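Local coordinates for acyl-[acyl-carrier-protein]--UDP-N-acetylglucosamine O-acyltransferase (Acinetobacter baumannii, PDB 4E6U) that catalyses transfer of an acyl chain from acyl carrier protein to UDP-N-acetylglucosamine, an early step of lipopolysaccharide (lipid A) synthesis, at residues G43-S48 with N61-Q66; N91-E96 with H116-V121. All blocks are in the same frame, centred on the assembly; numbering follows the deposited sequence.

Interaction 1: G43-S48 with N61-Q66. With SO4 (sulfate ion), chain C.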
loop_
_atom_site.group_PDB
_atom_site.type_symbol
_atom_site.label_atom_id
_atom_site.label_comp_id
_atom_site.label_asym_id
_atom_site.label_seq_id
_atom_site.Cartn_x
_atom_site.Cartn_y
_atom_site.Cartn_z
ATOM N N GLY A 43 1.167 10.139 29.402
ATOM C CA GLY A 43 0.370 10.899 28.462
ATOM C C GLY A 43 0.126 10.231 27.111
ATOM O O GLY A 43 -0.552 10.795 26.265
ATOM N N THR A 44 0.705 9.062 26.903
ATOM C CA THR A 44 0.500 8.353 25.646
ATOM C C THR A 44 -0.912 7.803 25.601
ATOM O O THR A 44 -1.471 7.361 26.615
ATOM C CB THR A 44 1.577 7.271 25.481
ATOM O OG1 THR A 44 2.794 7.915 25.072
ATOM C CG2 THR A 44 1.195 6.230 24.404
ATOM N N LYS A 45 -1.496 7.871 24.412
ATOM C CA LYS A 45 -2.845 7.345 24.150
ATOM C C LYS A 45 -2.823 6.307 23.051
ATOM O O LYS A 45 -2.355 6.579 21.932
ATOM C CB LYS A 45 -3.803 8.464 23.743
ATOM C CG LYS A 45 -5.189 7.969 23.291
ATOM C CD LYS A 45 -6.118 9.137 22.954
ATOM C CE LYS A 45 -7.486 8.619 22.556
ATOM N NZ LYS A 45 -8.445 9.733 22.296
ATOM N N LEU A 46 -3.319 5.131 23.388
ATOM C CA LEU A 46 -3.618 4.107 22.397
ATOM C C LEU A 46 -5.117 4.107 22.208
ATOM O O LEU A 46 -5.856 4.088 23.193
ATOM C CB LEU A 46 -3.172 2.731 22.875
ATOM C CG LEU A 46 -1.709 2.331 22.672
ATOM C CD1 LEU A 46 -0.745 3.319 23.334
ATOM C CD2 LEU A 46 -1.472 0.938 23.189
ATOM N N HIS A 47 -5.564 4.120 20.954
ATOM C CA HIS A 47 -6.982 3.954 20.633
ATOM C C HIS A 47 -7.381 2.492 20.860
ATOM O O HIS A 47 -6.673 1.753 21.538
ATOM C CB HIS A 47 -7.178 4.414 19.188
ATOM C CG HIS A 47 -7.060 5.896 19.030
ATOM N ND1 HIS A 47 -8.124 6.697 18.670
ATOM C CD2 HIS A 47 -6.011 6.731 19.235
ATOM C CE1 HIS A 47 -7.725 7.959 18.637
ATOM N NE2 HIS A 47 -6.451 8.007 18.990
ATOM N N SER A 48 -8.523 2.071 20.320
ATOM C CA SER A 48 -8.876 0.648 20.374
ATOM C C SER A 48 -7.979 -0.153 19.423
ATOM O O SER A 48 -7.354 0.404 18.508
ATOM C CB SER A 48 -10.342 0.444 19.970
ATOM O OG SER A 48 -10.555 0.608 18.574
ATOM N N ASN A 61 3.400 11.194 25.569
ATOM C CA ASN A 61 2.517 11.965 24.697
ATOM C C ASN A 61 2.436 11.494 23.243
ATOM O O ASN A 61 2.192 12.293 22.336
ATOM C CB ASN A 61 2.832 13.473 24.782
ATOM C CG ASN A 61 2.669 14.006 26.190
ATOM O OD1 ASN A 61 1.651 13.777 26.829
ATOM N ND2 ASN A 61 3.683 14.695 26.682
ATOM N N ASN A 62 2.597 10.181 23.048
ATOM C CA ASN A 62 2.361 9.570 21.739
ATOM C C ASN A 62 0.888 9.297 21.557
ATOM O O ASN A 62 0.141 9.207 22.530
ATOM C CB ASN A 62 3.162 8.276 21.656
ATOM C CG ASN A 62 4.656 8.541 21.663
ATOM O OD1 ASN A 62 5.198 9.049 20.683
ATOM N ND2 ASN A 62 5.324 8.224 22.753
ATOM N N GLU A 63 0.480 9.140 20.315
ATOM C CA GLU A 63 -0.865 8.711 20.023
ATOM C C GLU A 63 -0.780 7.660 18.945
ATOM O O GLU A 63 -0.209 7.899 17.859
ATOM C CB GLU A 63 -1.731 9.886 19.597
ATOM C CG GLU A 63 -3.203 9.515 19.454
ATOM C CD GLU A 63 -4.124 10.701 19.197
ATOM O OE1 GLU A 63 -5.359 10.486 19.149
ATOM O OE2 GLU A 63 -3.631 11.849 19.008
ATOM N N ILE A 64 -1.384 6.515 19.243
ATOM C CA ILE A 64 -1.337 5.338 18.360
ATOM C C ILE A 64 -2.766 4.904 18.059
ATOM O O ILE A 64 -3.540 4.630 18.987
ATOM C CB ILE A 64 -0.563 4.174 18.997
ATOM C CG1 ILE A 64 0.825 4.644 19.479
ATOM C CG2 ILE A 64 -0.443 3.011 18.000
ATOM C CD1 ILE A 64 1.705 3.561 20.123
ATOM N N PHE A 65 -3.099 4.834 16.775
ATOM C CA PHE A 65 -4.466 4.570 16.326
ATOM C C PHE A 65 -4.718 3.087 16.049
ATOM O O PHE A 65 -3.796 2.244 15.997
ATOM C CB PHE A 65 -4.757 5.390 15.066
ATOM C CG PHE A 65 -4.966 6.856 15.330
ATOM C CD1 PHE A 65 -3.890 7.686 15.645
ATOM C CD2 PHE A 65 -6.235 7.405 15.234
ATOM C CE1 PHE A 65 -4.078 9.066 15.875
ATOM C CE2 PHE A 65 -6.440 8.776 15.475
ATOM C CZ PHE A 65 -5.343 9.607 15.790
ATOM N N GLN A 66 -6.000 2.771 15.914
ATOM C CA GLN A 66 -6.443 1.405 15.736
ATOM C C GLN A 66 -5.749 0.691 14.585
ATOM O O GLN A 66 -5.478 1.279 13.509
ATOM C CB GLN A 66 -7.969 1.372 15.504
ATOM C CG GLN A 66 -8.502 2.306 14.395
ATOM C CD GLN A 66 -8.862 3.714 14.851
ATOM O OE1 GLN A 66 -9.464 4.487 14.067
ATOM N NE2 GLN A 66 -8.532 4.055 16.051
HETATM S S SO4 C . -11.458 9.382 19.971
HETATM O O1 SO4 C . -12.366 9.669 21.091
HETATM O O2 SO4 C . -11.041 10.638 19.347
HETATM O O3 SO4 C . -10.276 8.676 20.476
HETATM O O4 SO4 C . -12.156 8.543 18.979
HETATM O O HOH W 1 -7.165 11.797 20.653
#
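H47 and F65 stack in the parallel ladder between G43-S48 and N61-Q66, two successive rungs of one sheet of the left-handed beta-helix of LpxA. The pairing K45 with E63 and L46 with I64 is drawn by backbone bonds from K45 N to N62 O, I64 N to K45 O and H47 N to I64 O (2.9 Å), the last almost straight at 172°. Before the strands, T44 OG1 takes the N-H of N62 (3.0 Å) and also bonds to the carbonyl of G59, so the hydroxyl ties one turn to the next. L46 and I64 point the same way into the coil, their CD1 atoms 4.0 Å apart.

Outside the coil, H47 carries the contact. Its CB passes beside the carbonyl oxygen of I64; CG follows beside the backbone N (chi1 -71°), which swings the imidazole back across the neighbouring rung. CD2 passes 3.3 Å from I64 O, near the ring plane. On one face lies F65 in an offset stack, centroids 4.0 Å apart and planes at 18°; on the opposite face K45 CE sits toward the rim. F65 is itself in a cation-pi contact with R95 of the following rung. ND1 and CE1 both come close to O3 of a sulfate, probably from the crystallisation liquor, and the fully extended K45 donates from NZ to that same O3 (2.8 Å). A water accepts from K45 NZ and donates to E63 OE1, bridging lysine and carboxylate, whose charged atoms stay 4.5 Å apart. At the tip, H47 NE2 donates its N-H to E63 OE1 at 2.7 Å, meeting the anti lone pair of that oxygen within the imidazole plane.

Interaction 2: N91-E96 with H116-V121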
loop_
_atom_site.group_PDB
_atom_site.type_symbol
_atom_site.label_atom_id
_atom_site.label_comp_id
_atom_site.label_asym_id
_atom_site.label_seq_id
_atom_site.Cartn_x
_atom_site.Cartn_y
_atom_site.Cartn_z
ATOM N N ASN A 91 5.753 12.312 21.594
ATOM C CA ASN A 91 4.957 13.188 20.752
ATOM C C ASN A 91 4.840 12.745 19.295
ATOM O O ASN A 91 4.738 13.567 18.387
ATOM C CB ASN A 91 5.451 14.650 20.830
ATOM C CG ASN A 91 5.300 15.251 22.216
ATOM O OD1 ASN A 91 6.165 15.084 23.072
ATOM N ND2 ASN A 91 4.221 15.954 22.431
ATOM N N ASN A 92 4.829 11.431 19.097
ATOM C CA ASN A 92 4.626 10.868 17.767
ATOM C C ASN A 92 3.173 10.570 17.525
ATOM O O ASN A 92 2.421 10.318 18.469
ATOM C CB ASN A 92 5.423 9.585 17.612
ATOM C CG ASN A 92 6.918 9.830 17.740
ATOM O OD1 ASN A 92 7.541 10.438 16.850
ATOM N ND2 ASN A 92 7.513 9.362 18.824
ATOM N N LEU A 93 2.805 10.589 16.258
ATOM C CA LEU A 93 1.471 10.201 15.801
ATOM C C LEU A 93 1.654 8.992 14.910
ATOM O O LEU A 93 2.333 9.082 13.883
ATOM C CB LEU A 93 0.836 11.328 15.005
ATOM C CG LEU A 93 0.508 12.596 15.800
ATOM C CD1 LEU A 93 0.146 13.743 14.873
ATOM C CD2 LEU A 93 -0.607 12.368 16.819
ATOM N N ILE A 94 1.086 7.863 15.320
ATOM C CA ILE A 94 1.178 6.611 14.571
ATOM C C ILE A 94 -0.238 6.230 14.160
ATOM O O ILE A 94 -1.060 5.844 14.998
ATOM C CB ILE A 94 1.870 5.521 15.416
ATOM C CG1 ILE A 94 3.315 5.951 15.752
ATOM C CG2 ILE A 94 1.859 4.178 14.683
ATOM C CD1 ILE A 94 4.018 5.114 16.801
ATOM N N ARG A 95 -0.533 6.398 12.881
ATOM C CA ARG A 95 -1.893 6.242 12.392
ATOM C C ARG A 95 -2.272 4.781 12.120
ATOM O O ARG A 95 -1.480 3.836 12.303
ATOM C CB ARG A 95 -2.068 7.104 11.145
ATOM C CG ARG A 95 -1.913 8.619 11.427
ATOM C CD ARG A 95 -2.851 9.100 12.562
ATOM N NE ARG A 95 -4.226 8.763 12.218
ATOM C CZ ARG A 95 -5.219 9.619 11.999
ATOM N NH1 ARG A 95 -5.058 10.932 12.172
ATOM N NH2 ARG A 95 -6.404 9.140 11.634
ATOM N N GLU A 96 -3.520 4.598 11.703
ATOM C CA GLU A 96 -4.047 3.251 11.488
ATOM C C GLU A 96 -3.179 2.414 10.582
ATOM O O GLU A 96 -2.612 2.922 9.607
ATOM C CB GLU A 96 -5.456 3.296 10.892
ATOM C CG GLU A 96 -6.468 4.134 11.699
ATOM C CD GLU A 96 -6.607 5.541 11.168
ATOM O OE1 GLU A 96 -5.644 6.341 11.287
ATOM O OE2 GLU A 96 -7.672 5.851 10.609
ATOM N N HIS A 116 8.147 13.617 17.709
ATOM C CA HIS A 116 7.442 14.570 16.864
ATOM C C HIS A 116 7.299 14.107 15.415
ATOM O O HIS A 116 7.217 14.926 14.502
ATOM C CB HIS A 116 8.096 15.968 16.934
ATOM C CG HIS A 116 8.076 16.560 18.305
ATOM N ND1 HIS A 116 6.952 17.157 18.836
ATOM C CD2 HIS A 116 9.034 16.639 19.256
ATOM C CE1 HIS A 116 7.221 17.580 20.060
ATOM N NE2 HIS A 116 8.474 17.271 20.340
ATOM N N ASN A 117 7.247 12.790 15.226
ATOM C CA ASN A 117 7.037 12.226 13.892
ATOM C C ASN A 117 5.563 12.008 13.620
ATOM O O ASN A 117 4.797 11.743 14.547
ATOM C CB ASN A 117 7.796 10.917 13.791
ATOM C CG ASN A 117 9.290 11.111 13.930
ATOM O OD1 ASN A 117 9.918 11.721 13.056
ATOM N ND2 ASN A 117 9.882 10.582 14.981
ATOM N N LEU A 118 5.197 12.083 12.351
ATOM C CA LEU A 118 3.859 11.696 11.890
ATOM C C LEU A 118 4.026 10.528 10.941
ATOM O O LEU A 118 4.656 10.666 9.876
ATOM C CB LEU A 118 3.175 12.863 11.192
ATOM C CG LEU A 118 1.893 12.536 10.417
ATOM C CD1 LEU A 118 0.825 11.858 11.304
ATOM C CD2 LEU A 118 1.297 13.776 9.744
ATOM N N LEU A 119 3.509 9.371 11.353
ATOM C CA LEU A 119 3.478 8.165 10.526
ATOM C C LEU A 119 2.044 7.999 10.075
ATOM O O LEU A 119 1.190 7.588 10.864
ATOM C CB LEU A 119 3.983 6.939 11.298
ATOM C CG LEU A 119 5.499 6.790 11.484
ATOM C CD1 LEU A 119 6.043 7.895 12.378
ATOM C CD2 LEU A 119 5.843 5.435 12.073
ATOM N N MET A 120 1.775 8.376 8.836
ATOM C CA MET A 120 0.414 8.276 8.308
ATOM C C MET A 120 0.018 6.841 8.056
ATOM O O MET A 120 0.809 5.910 8.227
ATOM C CB MET A 120 0.264 9.110 7.044
ATOM C CG MET A 120 0.349 10.589 7.325
ATOM S SD MET A 120 -0.064 11.539 5.841
ATOM C CE MET A 120 0.738 13.092 6.178
ATOM N N VAL A 121 -1.240 6.656 7.675
ATOM C CA VAL A 121 -1.795 5.302 7.585
ATOM C C VAL A 121 -0.893 4.365 6.794
ATOM O O VAL A 121 -0.393 4.706 5.717
ATOM C CB VAL A 121 -3.215 5.323 6.968
ATOM C CG1 VAL A 121 -3.696 3.946 6.625
ATOM C CG2 VAL A 121 -4.209 6.002 7.915
HETATM O O HOH W 2 3.769 14.454 15.675
HETATM O O HOH W 3 8.605 16.364 23.515
#
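Two adjacent coils of the left-handed parallel beta-helix meet here, N91-E96 lying against H116-V121, the latter within a hexapeptide-repeat region. N92 and N117 form a step of an asparagine ladder: they lie side by side with amide planes 3° apart, and N92 OD1 accepts both the backbone N of N117 (2.9 Å) and its ND2 (3.0 Å). The two donors arrive from opposite faces of the N92 amide, each tilted from its plane, so the oxygen is gripped twice. N92 ND2 goes on to the carbonyl of G114, while N117 OD1 and ND2 reach N135 N and G132 O in the following coil.

One residue earlier, CB of N91 lies over a face of the H116 ring, 3.8 Å from its centroid, a CH-pi contact; the ring in turn meets that of H134. The strands pair L93 with L118 and I94 with L119 through bonds from L93 N to N117 O, L119 N to L93 O (2.8 Å) and R95 N to L119 O. L118 has CG anti to the backbone N (chi1 168°), which brings its CD1 to 3.7 Å from L93 CB. Facing the other way, I94 and L119 both touch L100 inside the coil.

Past the strands, R95 CB and CG rest on L119 O. The arginine then bends at chi2 and chi3, and NE and NH2 (2.9 Å) both hold E96 OE1, side-on. Its NH1 and NH2 also bond to the carbonyls of C74 and V73 of a second subunit, and E96 OE2 to S69 and H101 there; CG2 of V121 packs 3.7 Å from E96 OE1. Stacked asparagines, aliphatic residues turned inward and parallel rungs are the pattern of the hexapeptide-repeat beta-helix.

Interactions 1 and 2 lie in series along one parallel sheet, where strands 63-64 and 93-94 are neighbours: I94 N donates to E63 O between them, and N62 OD1 takes the N-H of N92, carrying the side-chain ladder onward. Their centres are 10 Å apart, interaction 2 nearer the middle of the chain and more deeply buried. Both put aliphatic residues inside the coil, but the outward chemistry differs. Interaction 1 is partly buried, with a lysine, a histidine-glutamate pair and a sulfate; interaction 2 puts leucines L93 and L118 on that side and keeps its charged pair, R95 with E96, at the second subunit. At the position of T44 in 43-48, the later rungs carry asparagine. Both touch the second subunit.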